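Local coordinates for protein beta-lactamase (Sebaldella termitidis, PDB 6N1N) that probably hydrolyses beta-lactams to substituted beta-amino acids as a class D beta-lactamase, at residues Y125-V130 with S142-S146; A108-S113 with K134-W138; N11-I15 with M241-L246; T26-N32 with E211-A217. All coordinates share one frame; numbering follows the deposited sequence.

Contact 1 of 4, residues Y125-V130 with S142-S146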
loop_
_atom_site.group_PDB
_atom_site.type_symbol
_atom_site.label_atom_id
_atom_site.label_comp_id
_atom_site.label_asym_id
_atom_site.label_seq_id
_atom_site.Cartn_x
_atom_site.Cartn_y
_atom_site.Cartn_z
ATOM N N TYR A 125 -11.213 6.273 1.255
ATOM C CA TYR A 125 -9.879 6.232 0.667
ATOM C C TYR A 125 -9.434 7.648 0.362
ATOM O O TYR A 125 -9.523 8.144 -0.766
ATOM C CB TYR A 125 -9.848 5.337 -0.555
ATOM C CG TYR A 125 -8.431 4.870 -0.879
ATOM C CD1 TYR A 125 -7.901 3.722 -0.284
ATOM C CD2 TYR A 125 -7.604 5.612 -1.695
ATOM C CE1 TYR A 125 -6.602 3.298 -0.552
ATOM C CE2 TYR A 125 -6.291 5.201 -1.972
ATOM C CZ TYR A 125 -5.806 4.034 -1.404
ATOM O OH TYR A 125 -4.516 3.637 -1.653
ATOM N N GLY A 126 -8.910 8.303 1.399
ATOM C CA GLY A 126 -8.273 9.597 1.216
ATOM C C GLY A 126 -9.255 10.659 0.769
ATOM O O GLY A 126 -10.397 10.728 1.242
ATOM N N ASN A 127 -8.815 11.515 -0.166
ATOM C CA ASN A 127 -9.704 12.559 -0.660
ATOM C C ASN A 127 -10.759 12.042 -1.641
ATOM O O ASN A 127 -11.656 12.801 -2.023
ATOM C CB ASN A 127 -8.898 13.698 -1.307
ATOM C CG ASN A 127 -8.099 13.255 -2.524
ATOM O OD1 ASN A 127 -8.218 12.123 -2.994
ATOM N ND2 ASN A 127 -7.278 14.179 -3.058
ATOM N N GLN A 128 -10.682 10.766 -2.024
ATOM C CA GLN A 128 -11.675 10.106 -2.872
ATOM C C GLN A 128 -11.838 10.780 -4.226
ATOM O O GLN A 128 -12.890 10.650 -4.848
ATOM C CB GLN A 128 -13.032 10.016 -2.168
ATOM C CG GLN A 128 -12.963 9.253 -0.849
ATOM C CD GLN A 128 -14.304 9.122 -0.155
ATOM O OE1 GLN A 128 -15.346 9.104 -0.802
ATOM N NE2 GLN A 128 -14.283 9.046 1.179
ATOM N N ILE A 129 -10.788 11.444 -4.717
ATOM C CA ILE A 129 -10.828 12.139 -6.010
ATOM C C ILE A 129 -10.425 11.199 -7.148
ATOM O O ILE A 129 -9.377 10.547 -7.090
ATOM C CB ILE A 129 -9.906 13.375 -6.003
ATOM C CG1 ILE A 129 -10.203 14.338 -4.855
ATOM C CG2 ILE A 129 -9.992 14.111 -7.363
ATOM C CD1 ILE A 129 -11.537 14.953 -4.870
ATOM N N VAL A 130 -11.236 11.175 -8.205
ATOM C CA VAL A 130 -10.928 10.522 -9.483
ATOM C C VAL A 130 -10.907 11.608 -10.554
ATOM O O VAL A 130 -11.931 12.253 -10.794
ATOM C CB VAL A 130 -11.972 9.448 -9.825
ATOM C CG1 VAL A 130 -11.704 8.797 -11.165
ATOM C CG2 VAL A 130 -12.037 8.384 -8.707
ATOM N N SER A 142 -4.206 13.227 -8.506
ATOM C CA SER A 142 -5.586 13.596 -8.189
ATOM C C SER A 142 -5.968 12.951 -6.872
ATOM O O SER A 142 -6.207 13.645 -5.863
ATOM C CB SER A 142 -6.536 13.189 -9.320
ATOM O OG SER A 142 -6.550 11.800 -9.579
ATOM N N LEU A 143 -6.029 11.628 -6.841
ATOM C CA LEU A 143 -6.268 10.886 -5.609
ATOM C C LEU A 143 -5.082 11.000 -4.657
ATOM O O LEU A 143 -3.922 10.849 -5.047
ATOM C CB LEU A 143 -6.542 9.416 -5.935
ATOM C CG LEU A 143 -6.853 8.493 -4.749
ATOM C CD1 LEU A 143 -8.114 8.941 -4.019
ATOM C CD2 LEU A 143 -7.068 7.062 -5.211
ATOM N N LYS A 144 -5.374 11.282 -3.397
ATOM C CA LYS A 144 -4.332 11.398 -2.392
ATOM C C LYS A 144 -4.850 10.798 -1.089
ATOM O O LYS A 144 -6.048 10.862 -0.816
ATOM C CB LYS A 144 -3.911 12.852 -2.135
ATOM C CG LYS A 144 -3.322 13.596 -3.345
ATOM C CD LYS A 144 -2.802 14.988 -2.911
ATOM C CE LYS A 144 -2.389 15.863 -4.079
ATOM N NZ LYS A 144 -1.211 15.326 -4.797
ATOM N N ILE A 145 -3.937 10.266 -0.275
ATOM C CA ILE A 145 -4.295 9.591 0.973
ATOM C C ILE A 145 -3.175 9.763 1.988
ATOM O O ILE A 145 -2.006 9.879 1.639
ATOM C CB ILE A 145 -4.610 8.090 0.722
ATOM C CG1 ILE A 145 -5.134 7.427 2.000
ATOM C CG2 ILE A 145 -3.380 7.322 0.178
ATOM C CD1 ILE A 145 -5.791 6.090 1.743
ATOM N N SER A 146 -3.555 9.859 3.280
ATOM C CA SER A 146 -2.533 10.015 4.307
ATOM C C SER A 146 -2.123 8.659 4.856
ATOM O O SER A 146 -2.836 7.668 4.680
ATOM C CB SER A 146 -3.049 10.869 5.456
ATOM O OG SER A 146 -4.021 10.153 6.213
#
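N127 fastens its loop to the backbone of S142-K144 with three hydrogen bonds, one from its main chain and two from its side-chain amide. The backbone bond runs from N127 N to K144 O (2.9 Å). The amide works at both ends: ND2 gives to S142 O at 3.0 Å, with the acceptor close to the amide plane, while OD1 takes K144 N, also at 3.0 Å. A second donor, I129 N, reaches OD1 from the opposite face of the amide, making an Asx turn; neither donor lies in the plane, so the carbonyl is clamped from both sides. With CG between the backbone N and the carbonyl carbon (chi1 62°), the amide is turned to S142-K144.

The apolar contacts centre on Y125, the first residue of the type II' turn Y125-Q128. I145 CD1 stands over the centre of the Y125 ring, 3.6 Å from the centroid and 5° off the normal, a clear CH-pi contact. L143 CD2 meets CE2 of the same ring obliquely at 3.8 Å. G126, with positive phi, passes close to the K144 carbonyl, its CA making a CA-H...O contact with K144 O at 3.3 Å.

Both segments belong to the long connection between helices 113-122 and 147-159. Y125 also meets F53 and F153 edge-to-face and L120 of helix 113-122, I145 rests on Q150 of helix 147-159, and K144 forms a salt bridge to E195 of strand 184-195.

Contact 2 of 4, residues A108-S113 with K134-W138; sequences AGKIKS and KNSFW
The K134 side chain reaches across to the type I beta turn A108-I111 and lays its CD methylene 3.6 Å from S113 N. The turn links helix 101-108 to helix 113-122 in the helical part of the penicillin-binding transpeptidase fold. Bends at chi2 (131°) and chi4 (69°) curl the lysine chain inward, bringing NZ to A108 O, tilted from its carbonyl plane, where it donates at 2.9 Å. That carbonyl already accepts the turn's own bond from I111 N (3.0 Å). The two donors come from opposite faces of the carbonyl plane, so the ammonium adds to the turn bond without displacing it. The extra positive charge would be expected to polarise this carbonyl further.

Next to the polar grip is a small apolar patch. A108 CB packs against N135 CA at 3.9 Å and sits at the indole edge of W138, near the ring plane. Beyond it, the edge of the W138 indole at CE3 points onto the face of the F137 ring, 3.7 Å above its plane.

The indole leads toward the active site: W138 NE1 bonds to OQ2 of the carboxylated lysine at position 54, an arrangement in keeping with class D enzymes, where a tryptophan steadies the lysine carbamate. On the turn side, the indole rim atom that meets the alanine methyl is CH2, 4.0 Å from A108 CB.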
loop_
_atom_site.group_PDB
_atom_site.type_symbol
_atom_site.label_atom_id
_atom_site.label_comp_id
_atom_site.label_asym_id
_atom_site.label_seq_id
_atom_site.Cartn_x
_atom_site.Cartn_y
_atom_site.Cartn_z
ATOM N N ALA A 108 -8.795 -1.310 -15.167
ATOM C CA ALA A 108 -9.570 -0.138 -14.804
ATOM C C ALA A 108 -10.464 0.309 -15.957
ATOM O O ALA A 108 -11.513 0.915 -15.715
ATOM C CB ALA A 108 -8.630 0.984 -14.370
ATOM N N GLY A 109 -10.112 -0.035 -17.198
ATOM C CA GLY A 109 -10.954 0.323 -18.328
ATOM C C GLY A 109 -12.320 -0.340 -18.318
ATOM O O GLY A 109 -13.262 0.179 -18.940
ATOM N N LYS A 110 -12.444 -1.479 -17.648
ATOM C CA LYS A 110 -13.702 -2.186 -17.513
ATOM C C LYS A 110 -14.592 -1.607 -16.419
ATOM O O LYS A 110 -15.704 -2.107 -16.239
ATOM C CB LYS A 110 -13.466 -3.671 -17.182
ATOM C CG LYS A 110 -12.923 -4.587 -18.307
ATOM C CD LYS A 110 -12.985 -6.048 -17.826
ATOM C CE LYS A 110 -12.476 -7.048 -18.839
ATOM N NZ LYS A 110 -11.158 -6.654 -19.381
ATOM N N ILE A 111 -14.112 -0.623 -15.657
ATOM C CA ILE A 111 -14.820 -0.094 -14.489
ATOM C C ILE A 111 -15.124 1.386 -14.731
ATOM O O ILE A 111 -14.218 2.181 -15.010
ATOM C CB ILE A 111 -14.007 -0.290 -13.198
ATOM C CG1 ILE A 111 -13.618 -1.766 -13.028
ATOM C CG2 ILE A 111 -14.812 0.183 -11.965
ATOM C CD1 ILE A 111 -12.610 -2.003 -11.910
ATOM N N LYS A 112 -16.393 1.763 -14.613
ATOM C CA LYS A 112 -16.769 3.166 -14.757
ATOM C C LYS A 112 -16.250 4.030 -13.609
ATOM O O LYS A 112 -16.124 3.582 -12.463
ATOM C CB LYS A 112 -18.294 3.304 -14.803
ATOM C CG LYS A 112 -18.967 2.604 -15.967
ATOM C CD LYS A 112 -18.680 3.302 -17.262
ATOM C CE LYS A 112 -19.593 2.789 -18.369
ATOM N NZ LYS A 112 -19.347 3.471 -19.675
ATOM N N SER A 113 -16.000 5.305 -13.913
ATOM C CA SER A 113 -15.543 6.242 -12.882
ATOM C C SER A 113 -16.494 6.300 -11.676
ATOM O O SER A 113 -16.049 6.364 -10.527
ATOM C CB SER A 113 -15.355 7.625 -13.510
ATOM O OG SER A 113 -15.509 8.655 -12.559
ATOM N N LYS A 134 -9.263 8.071 -15.917
ATOM C CA LYS A 134 -9.946 7.157 -15.014
ATOM C C LYS A 134 -9.270 5.796 -14.953
ATOM O O LYS A 134 -9.678 4.966 -14.141
ATOM C CB LYS A 134 -11.427 7.041 -15.400
ATOM C CG LYS A 134 -11.796 5.993 -16.425
ATOM C CD LYS A 134 -12.979 5.191 -15.898
ATOM C CE LYS A 134 -13.526 4.254 -16.944
ATOM N NZ LYS A 134 -12.552 3.173 -17.221
ATOM N N ASN A 135 -8.232 5.581 -15.754
ATOM C CA ASN A 135 -7.397 4.393 -15.682
ATOM C C ASN A 135 -6.047 4.652 -15.027
ATOM O O ASN A 135 -5.176 3.776 -15.072
ATOM C CB ASN A 135 -7.170 3.824 -17.085
ATOM C CG ASN A 135 -6.515 4.825 -18.024
ATOM O OD1 ASN A 135 -6.204 5.957 -17.639
ATOM N ND2 ASN A 135 -6.304 4.409 -19.268
ATOM N N SER A 136 -5.843 5.837 -14.422
ATOM C CA SER A 136 -4.558 6.118 -13.779
ATOM C C SER A 136 -4.667 7.210 -12.704
ATOM O O SER A 136 -3.673 7.863 -12.405
ATOM C CB SER A 136 -3.506 6.504 -14.833
ATOM O OG SER A 136 -3.888 7.638 -15.576
ATOM N N PHE A 137 -5.844 7.403 -12.121
ATOM C CA PHE A 137 -6.026 8.440 -11.115
ATOM C C PHE A 137 -5.224 8.202 -9.854
ATOM O O PHE A 137 -5.116 9.127 -9.038
ATOM C CB PHE A 137 -7.516 8.564 -10.750
ATOM C CG PHE A 137 -8.154 7.271 -10.317
ATOM C CD1 PHE A 137 -8.147 6.893 -8.989
ATOM C CD2 PHE A 137 -8.739 6.420 -11.244
ATOM C CE1 PHE A 137 -8.706 5.694 -8.596
ATOM C CE2 PHE A 137 -9.294 5.222 -10.826
ATOM C CZ PHE A 137 -9.264 4.879 -9.508
ATOM N N TRP A 138 -4.660 7.008 -9.674
ATOM C CA TRP A 138 -3.876 6.723 -8.491
ATOM C C TRP A 138 -2.410 7.071 -8.663
ATOM O O TRP A 138 -1.667 7.013 -7.676
ATOM C CB TRP A 138 -4.047 5.254 -8.088
ATOM C CG TRP A 138 -3.647 4.272 -9.107
ATOM C CD1 TRP A 138 -2.432 3.672 -9.207
ATOM C CD2 TRP A 138 -4.460 3.711 -10.148
ATOM N NE1 TRP A 138 -2.425 2.772 -10.237
ATOM C CE2 TRP A 138 -3.644 2.793 -10.857
ATOM C CE3 TRP A 138 -5.781 3.899 -10.562
ATOM C CZ2 TRP A 138 -4.113 2.056 -11.946
ATOM C CZ3 TRP A 138 -6.233 3.180 -11.666
ATOM C CH2 TRP A 138 -5.402 2.264 -12.335
#

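Contact 3 of 4, residues N11-I15 with M241-L246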
loop_
_atom_site.group_PDB
_atom_site.type_symbol
_atom_site.label_atom_id
_atom_site.label_comp_id
_atom_site.label_asym_id
_atom_site.label_seq_id
_atom_site.Cartn_x
_atom_site.Cartn_y
_atom_site.Cartn_z
ATOM N N ASN A 11 13.797 6.964 18.771
ATOM C CA ASN A 11 14.653 6.067 18.012
ATOM C C ASN A 11 14.108 5.853 16.614
ATOM O O ASN A 11 14.878 5.563 15.690
ATOM C CB ASN A 11 14.804 4.725 18.719
ATOM C CG ASN A 11 15.625 4.824 19.979
ATOM O OD1 ASN A 11 15.793 5.906 20.545
ATOM N ND2 ASN A 11 16.146 3.694 20.429
ATOM N N LEU A 12 12.790 5.997 16.429
ATOM C CA LEU A 12 12.260 5.840 15.082
ATOM C C LEU A 12 12.658 7.019 14.204
ATOM O O LEU A 12 13.041 6.833 13.040
ATOM C CB LEU A 12 10.749 5.673 15.111
ATOM C CG LEU A 12 10.226 4.378 15.763
ATOM C CD1 LEU A 12 8.744 4.276 15.558
ATOM C CD2 LEU A 12 10.939 3.140 15.217
ATOM N N GLN A 13 12.545 8.241 14.723
ATOM C CA GLN A 13 12.985 9.394 13.946
ATOM C C GLN A 13 14.458 9.305 13.587
ATOM O O GLN A 13 14.870 9.785 12.524
ATOM C CB GLN A 13 12.728 10.688 14.709
ATOM C CG GLN A 13 13.120 11.924 13.904
ATOM C CD GLN A 13 12.262 12.087 12.675
ATOM O OE1 GLN A 13 11.048 11.910 12.734
ATOM N NE2 GLN A 13 12.886 12.417 11.548
ATOM N N LYS A 14 15.274 8.721 14.462
ATOM C CA LYS A 14 16.696 8.580 14.178
ATOM C C LYS A 14 16.954 7.811 12.885
ATOM O O LYS A 14 17.942 8.088 12.200
ATOM C CB LYS A 14 17.376 7.897 15.369
ATOM C CG LYS A 14 18.829 7.483 15.154
ATOM C CD LYS A 14 19.272 6.426 16.182
ATOM C CE LYS A 14 18.523 5.090 16.004
ATOM N NZ LYS A 14 18.861 4.073 17.048
ATOM N N ILE A 15 16.104 6.840 12.535
ATOM C CA ILE A 15 16.346 6.086 11.309
ATOM C C ILE A 15 16.188 6.997 10.105
ATOM O O ILE A 15 16.932 6.897 9.118
ATOM C CB ILE A 15 15.397 4.874 11.201
ATOM C CG1 ILE A 15 15.560 3.936 12.396
ATOM C CG2 ILE A 15 15.649 4.137 9.878
ATOM C CD1 ILE A 15 14.387 2.966 12.559
HETATM N N MSE A 241 13.471 -2.639 10.358
HETATM C CA MSE A 241 14.237 -2.032 11.449
HETATM C C MSE A 241 13.332 -1.369 12.488
HETATM O O MSE A 241 13.582 -1.498 13.689
HETATM C CB MSE A 241 15.259 -1.024 10.898
HETATM C CG MSE A 241 16.397 -1.714 10.214
HETATM SE SE MSE A 241 17.508 -0.407 9.279
HETATM C CE MSE A 241 17.472 0.927 10.630
ATOM N N ALA A 242 12.306 -0.647 12.030
ATOM C CA ALA A 242 11.337 -0.074 12.952
ATOM C C ALA A 242 10.650 -1.165 13.764
ATOM O O ALA A 242 10.496 -1.022 14.983
ATOM C CB ALA A 242 10.308 0.758 12.194
ATOM N N PHE A 243 10.237 -2.262 13.113
ATOM C CA PHE A 243 9.620 -3.357 13.858
ATOM C C PHE A 243 10.571 -3.914 14.926
ATOM O O PHE A 243 10.158 -4.166 16.068
ATOM C CB PHE A 243 9.198 -4.509 12.927
ATOM C CG PHE A 243 8.109 -4.179 11.929
ATOM C CD1 PHE A 243 7.197 -3.159 12.124
ATOM C CD2 PHE A 243 7.999 -4.946 10.770
ATOM C CE1 PHE A 243 6.203 -2.902 11.168
ATOM C CE2 PHE A 243 6.996 -4.679 9.834
ATOM C CZ PHE A 243 6.100 -3.664 10.055
ATOM N N ARG A 244 11.842 -4.126 14.570
ATOM C CA ARG A 244 12.797 -4.649 15.543
ATOM C C ARG A 244 13.011 -3.660 16.676
ATOM O O ARG A 244 13.122 -4.056 17.835
ATOM C CB ARG A 244 14.124 -4.999 14.857
ATOM C CG ARG A 244 13.986 -6.260 13.985
ATOM C CD ARG A 244 15.316 -6.821 13.502
ATOM N NE ARG A 244 15.955 -5.907 12.567
ATOM C CZ ARG A 244 15.865 -5.983 11.235
ATOM N NH1 ARG A 244 15.177 -6.951 10.643
ATOM N NH2 ARG A 244 16.481 -5.078 10.498
ATOM N N GLU A 245 13.087 -2.368 16.360
ATOM C CA GLU A 245 13.239 -1.361 17.407
ATOM C C GLU A 245 12.089 -1.431 18.409
ATOM O O GLU A 245 12.300 -1.286 19.624
ATOM C CB GLU A 245 13.335 0.026 16.769
ATOM C CG GLU A 245 13.309 1.180 17.750
ATOM C CD GLU A 245 14.531 1.222 18.629
ATOM O OE1 GLU A 245 15.657 1.025 18.104
ATOM O OE2 GLU A 245 14.352 1.457 19.844
ATOM N N LEU A 246 10.887 -1.712 17.933
ATOM C CA LEU A 246 9.694 -1.765 18.765
ATOM C C LEU A 246 9.446 -3.133 19.390
ATOM O O LEU A 246 8.440 -3.294 20.089
ATOM C CB LEU A 246 8.456 -1.361 17.942
ATOM C CG LEU A 246 8.482 0.089 17.452
ATOM C CD1 LEU A 246 7.439 0.350 16.385
ATOM C CD2 LEU A 246 8.288 1.067 18.599
#
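Two antiparallel helices from the chain ends, 11-18 and 228-245, pair here; their short segments are inclined at 159° with axes 10.3 Å apart at closest approach. The apolar seam runs through L12 and I15. L12 places CD2 against A242 CB at 3.9 Å and also against the CG methylene of E245, while its other branch, CD1, meets L246 CD1 at 4.2 Å. One turn on, I15 CG2 touches CE of M241, a selenomethionine in this crystal, at 3.8 Å; the bend at chi3 of M241 (41°) turns that methyl toward the isoleucine.

At the outer margin, N11 and E245 cross at about a right angle. N11 ND2 donates to E245 OE2 at 2.9 Å, but the bond is bent (134° at the hydrogen) and the donor stands above the carboxylate plane, so its geometry is far from ideal. K14 NZ lies 4.5 Å from E245 OE1, too long for a salt bridge, though its charge could still favour the carboxylate.

The pair packs on the beta sheet: L12 touches V25 of strand 22-29 and I36 of strand 34-37, and L246 rests on I27 and I36 of the same two strands.

Contact 4 of 4, residues T26-N32 with E211-A217; sequences TIYDYKN and ENVYFFA
Adjacent antiparallel strands of the central sheet, 22-29 and 212-222, make this contact. T26 pairs with A217, and Y28 with F215, as hydrogen-bonded pairs; I27-F216 and D29-Y214 are non-hydrogen-bonded pairs. Each hydrogen-bonded pair is joined both ways, the Y28 N to F215 O bond being 2.8 Å. Past the strand end, Y30 N still reaches V213 O at 2.9 Å.

Side chains alternate between the faces. Beneath helix 147-159, Y28 and F215 lie side by side, F215 CD2 near the plane of the tyrosine ring at its edge, and Y30 CD1 approaches F215 CE2 at 3.7 Å in an oblique aromatic pair. On the other face, I27 packs CG1 on F216 CB at 4.0 Å and turns CG2 to the edge of the Y214 ring. On the same face, a water links Y214 OH to D29 OD2.

Residues D29-N32, an Asx motif, are bonded to N212, whose CG lies opposite the backbone N (chi1 -157°), from where ND2 donates to D29 OD1 at 2.9 Å and OD1 accepts K31 N, also at 2.9 Å. V213 N reaches OD1 from the other face of the amide. D29 OD1 likewise receives N32 N from the face opposite N212 ND2, while N32 ND2 meets OD2 on the syn side, nearly straight at 176°. Four donors, the water included, thus share the buried carboxylate, which fixes its rotation and would be expected to favour its ionised form.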
loop_
_atom_site.group_PDB
_atom_site.type_symbol
_atom_site.label_atom_id
_atom_site.label_comp_id
_atom_site.label_asym_id
_atom_site.label_seq_id
_atom_site.Cartn_x
_atom_site.Cartn_y
_atom_site.Cartn_z
ATOM N N THR A 26 4.343 5.173 10.651
ATOM C CA THR A 26 3.164 5.106 11.508
ATOM C C THR A 26 2.775 3.642 11.634
ATOM O O THR A 26 2.682 2.934 10.630
ATOM C CB THR A 26 1.999 5.927 10.903
ATOM O OG1 THR A 26 2.434 7.274 10.702
ATOM C CG2 THR A 26 0.770 5.917 11.804
ATOM N N ILE A 27 2.522 3.187 12.872
ATOM C CA ILE A 27 2.149 1.815 13.148
ATOM C C ILE A 27 0.962 1.822 14.100
ATOM O O ILE A 27 0.876 2.665 14.999
ATOM C CB ILE A 27 3.349 1.045 13.735
ATOM C CG1 ILE A 27 4.448 0.869 12.686
ATOM C CG2 ILE A 27 2.926 -0.327 14.266
ATOM C CD1 ILE A 27 5.785 0.516 13.270
ATOM N N TYR A 28 0.035 0.891 13.885
ATOM C CA TYR A 28 -1.090 0.672 14.789
ATOM C C TYR A 28 -1.038 -0.756 15.306
ATOM O O TYR A 28 -1.118 -1.710 14.525
ATOM C CB TYR A 28 -2.415 0.933 14.094
ATOM C CG TYR A 28 -3.627 0.753 14.995
ATOM C CD1 TYR A 28 -3.917 1.675 15.976
ATOM C CD2 TYR A 28 -4.463 -0.324 14.835
ATOM C CE1 TYR A 28 -5.021 1.520 16.793
ATOM C CE2 TYR A 28 -5.580 -0.487 15.630
ATOM C CZ TYR A 28 -5.860 0.435 16.609
ATOM O OH TYR A 28 -6.966 0.291 17.427
ATOM N N ASP A 29 -0.893 -0.876 16.619
ATOM C CA ASP A 29 -0.968 -2.122 17.366
ATOM C C ASP A 29 -2.444 -2.448 17.587
ATOM O O ASP A 29 -3.138 -1.753 18.323
ATOM C CB ASP A 29 -0.167 -1.923 18.653
ATOM C CG ASP A 29 -0.278 -3.080 19.633
ATOM O OD1 ASP A 29 -1.240 -3.847 19.556
ATOM O OD2 ASP A 29 0.602 -3.179 20.522
ATOM N N TYR A 30 -2.919 -3.507 16.935
ATOM C CA TYR A 30 -4.346 -3.809 16.870
ATOM C C TYR A 30 -4.899 -4.305 18.201
ATOM O O TYR A 30 -5.940 -3.823 18.675
ATOM C CB TYR A 30 -4.564 -4.848 15.761
ATOM C CG TYR A 30 -5.996 -5.253 15.554
ATOM C CD1 TYR A 30 -6.866 -4.456 14.830
ATOM C CD2 TYR A 30 -6.467 -6.444 16.059
ATOM C CE1 TYR A 30 -8.195 -4.839 14.636
ATOM C CE2 TYR A 30 -7.783 -6.834 15.856
ATOM C CZ TYR A 30 -8.631 -6.033 15.149
ATOM O OH TYR A 30 -9.926 -6.427 14.986
ATOM N N LYS A 31 -4.233 -5.287 18.809
ATOM C CA LYS A 31 -4.731 -5.860 20.053
ATOM C C LYS A 31 -4.791 -4.812 21.164
ATOM O O LYS A 31 -5.778 -4.733 21.921
ATOM C CB LYS A 31 -3.841 -7.029 20.459
ATOM C CG LYS A 31 -4.118 -7.604 21.812
ATOM C CD LYS A 31 -3.421 -8.936 21.985
ATOM C CE LYS A 31 -1.954 -8.771 22.206
ATOM N NZ LYS A 31 -1.290 -10.112 22.389
ATOM N N ASN A 32 -3.748 -3.995 21.277
ATOM C CA ASN A 32 -3.652 -3.009 22.344
ATOM C C ASN A 32 -4.236 -1.648 21.983
ATOM O O ASN A 32 -4.365 -0.803 22.876
ATOM C CB ASN A 32 -2.189 -2.860 22.759
ATOM C CG ASN A 32 -1.638 -4.132 23.353
ATOM O OD1 ASN A 32 -2.206 -4.678 24.329
ATOM N ND2 ASN A 32 -0.544 -4.634 22.793
ATOM N N GLU A 211 1.086 -12.892 18.489
ATOM C CA GLU A 211 -0.346 -12.994 18.767
ATOM C C GLU A 211 -1.002 -11.622 18.671
ATOM O O GLU A 211 -1.779 -11.211 19.528
ATOM C CB GLU A 211 -0.599 -13.647 20.128
ATOM C CG GLU A 211 -0.291 -15.141 20.154
ATOM C CD GLU A 211 -0.619 -15.802 21.495
ATOM O OE1 GLU A 211 0.030 -15.454 22.509
ATOM O OE2 GLU A 211 -1.533 -16.659 21.531
ATOM N N ASN A 212 -0.696 -10.925 17.584
ATOM C CA ASN A 212 -1.159 -9.562 17.393
ATOM C C ASN A 212 -1.107 -9.262 15.909
ATOM O O ASN A 212 -0.675 -10.094 15.095
ATOM C CB ASN A 212 -0.271 -8.599 18.181
ATOM C CG ASN A 212 -0.939 -7.288 18.510
ATOM O OD1 ASN A 212 -1.936 -6.877 17.906
ATOM N ND2 ASN A 212 -0.350 -6.595 19.459
ATOM N N VAL A 213 -1.535 -8.054 15.563
ATOM C CA VAL A 213 -1.416 -7.516 14.211
ATOM C C VAL A 213 -0.923 -6.080 14.334
ATOM O O VAL A 213 -1.465 -5.294 15.115
ATOM C CB VAL A 213 -2.743 -7.520 13.433
ATOM C CG1 VAL A 213 -2.502 -7.198 11.953
ATOM C CG2 VAL A 213 -3.424 -8.828 13.552
ATOM N N TYR A 214 0.066 -5.725 13.525
ATOM C CA TYR A 214 0.603 -4.369 13.477
ATOM C C TYR A 214 0.402 -3.828 12.063
ATOM O O TYR A 214 1.031 -4.296 11.107
ATOM C CB TYR A 214 2.079 -4.332 13.882
ATOM C CG TYR A 214 2.310 -4.914 15.255
ATOM C CD1 TYR A 214 2.296 -4.112 16.402
ATOM C CD2 TYR A 214 2.476 -6.288 15.430
ATOM C CE1 TYR A 214 2.458 -4.651 17.642
ATOM C CE2 TYR A 214 2.644 -6.835 16.681
ATOM C CZ TYR A 214 2.638 -6.025 17.779
ATOM O OH TYR A 214 2.837 -6.591 19.004
ATOM N N PHE A 215 -0.479 -2.830 11.946
ATOM C CA PHE A 215 -0.681 -2.125 10.686
ATOM C C PHE A 215 0.358 -1.035 10.540
ATOM O O PHE A 215 0.752 -0.412 11.525
ATOM C CB PHE A 215 -2.095 -1.549 10.655
ATOM C CG PHE A 215 -3.157 -2.611 10.718
ATOM C CD1 PHE A 215 -3.680 -3.132 9.559
ATOM C CD2 PHE A 215 -3.559 -3.158 11.925
ATOM C CE1 PHE A 215 -4.607 -4.141 9.605
ATOM C CE2 PHE A 215 -4.486 -4.161 11.969
ATOM C CZ PHE A 215 -5.026 -4.657 10.817
ATOM N N PHE A 216 0.835 -0.814 9.303
ATOM C CA PHE A 216 1.915 0.148 9.130
ATOM C C PHE A 216 1.786 0.943 7.841
ATOM O O PHE A 216 1.248 0.479 6.844
ATOM C CB PHE A 216 3.306 -0.535 9.164
ATOM C CG PHE A 216 3.540 -1.527 8.064
ATOM C CD1 PHE A 216 4.117 -1.157 6.864
ATOM C CD2 PHE A 216 3.182 -2.839 8.233
ATOM C CE1 PHE A 216 4.319 -2.084 5.852
ATOM C CE2 PHE A 216 3.388 -3.766 7.238
ATOM C CZ PHE A 216 3.950 -3.377 6.036
ATOM N N ALA A 217 2.287 2.163 7.888
ATOM C CA ALA A 217 2.403 2.982 6.692
ATOM C C ALA A 217 3.694 3.772 6.840
ATOM O O ALA A 217 3.804 4.642 7.697
ATOM C CB ALA A 217 1.199 3.913 6.506
HETATM O O HOH W 1 3.651 7.485 8.317
HETATM O O HOH W 2 3.257 -4.978 21.113
#

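In the fold
Contacts 3 and 4 share the sheet end of the molecule. Helix 11-18 leads into strand 22-29 and strand 212-222 into helix 228-245, so contact 4 is nested within contact 3; their centres are 15 Å apart, and F243 packs on F216 where they touch. Contacts 1 and 2 lie inside both of these loops along the chain, with segments that alternate (108-113, 125-130, 134-138, 142-146). Their centres are 14 Å apart, joined through F137 against L143 and V130. Contacts 2 and 3 are the most distant pair, at 37 Å between centres. The terminal helices thus pack against the sheet, near the strands that adjoin them in sequence, while the intervening loops build the region beside the predicted nucleophile S51.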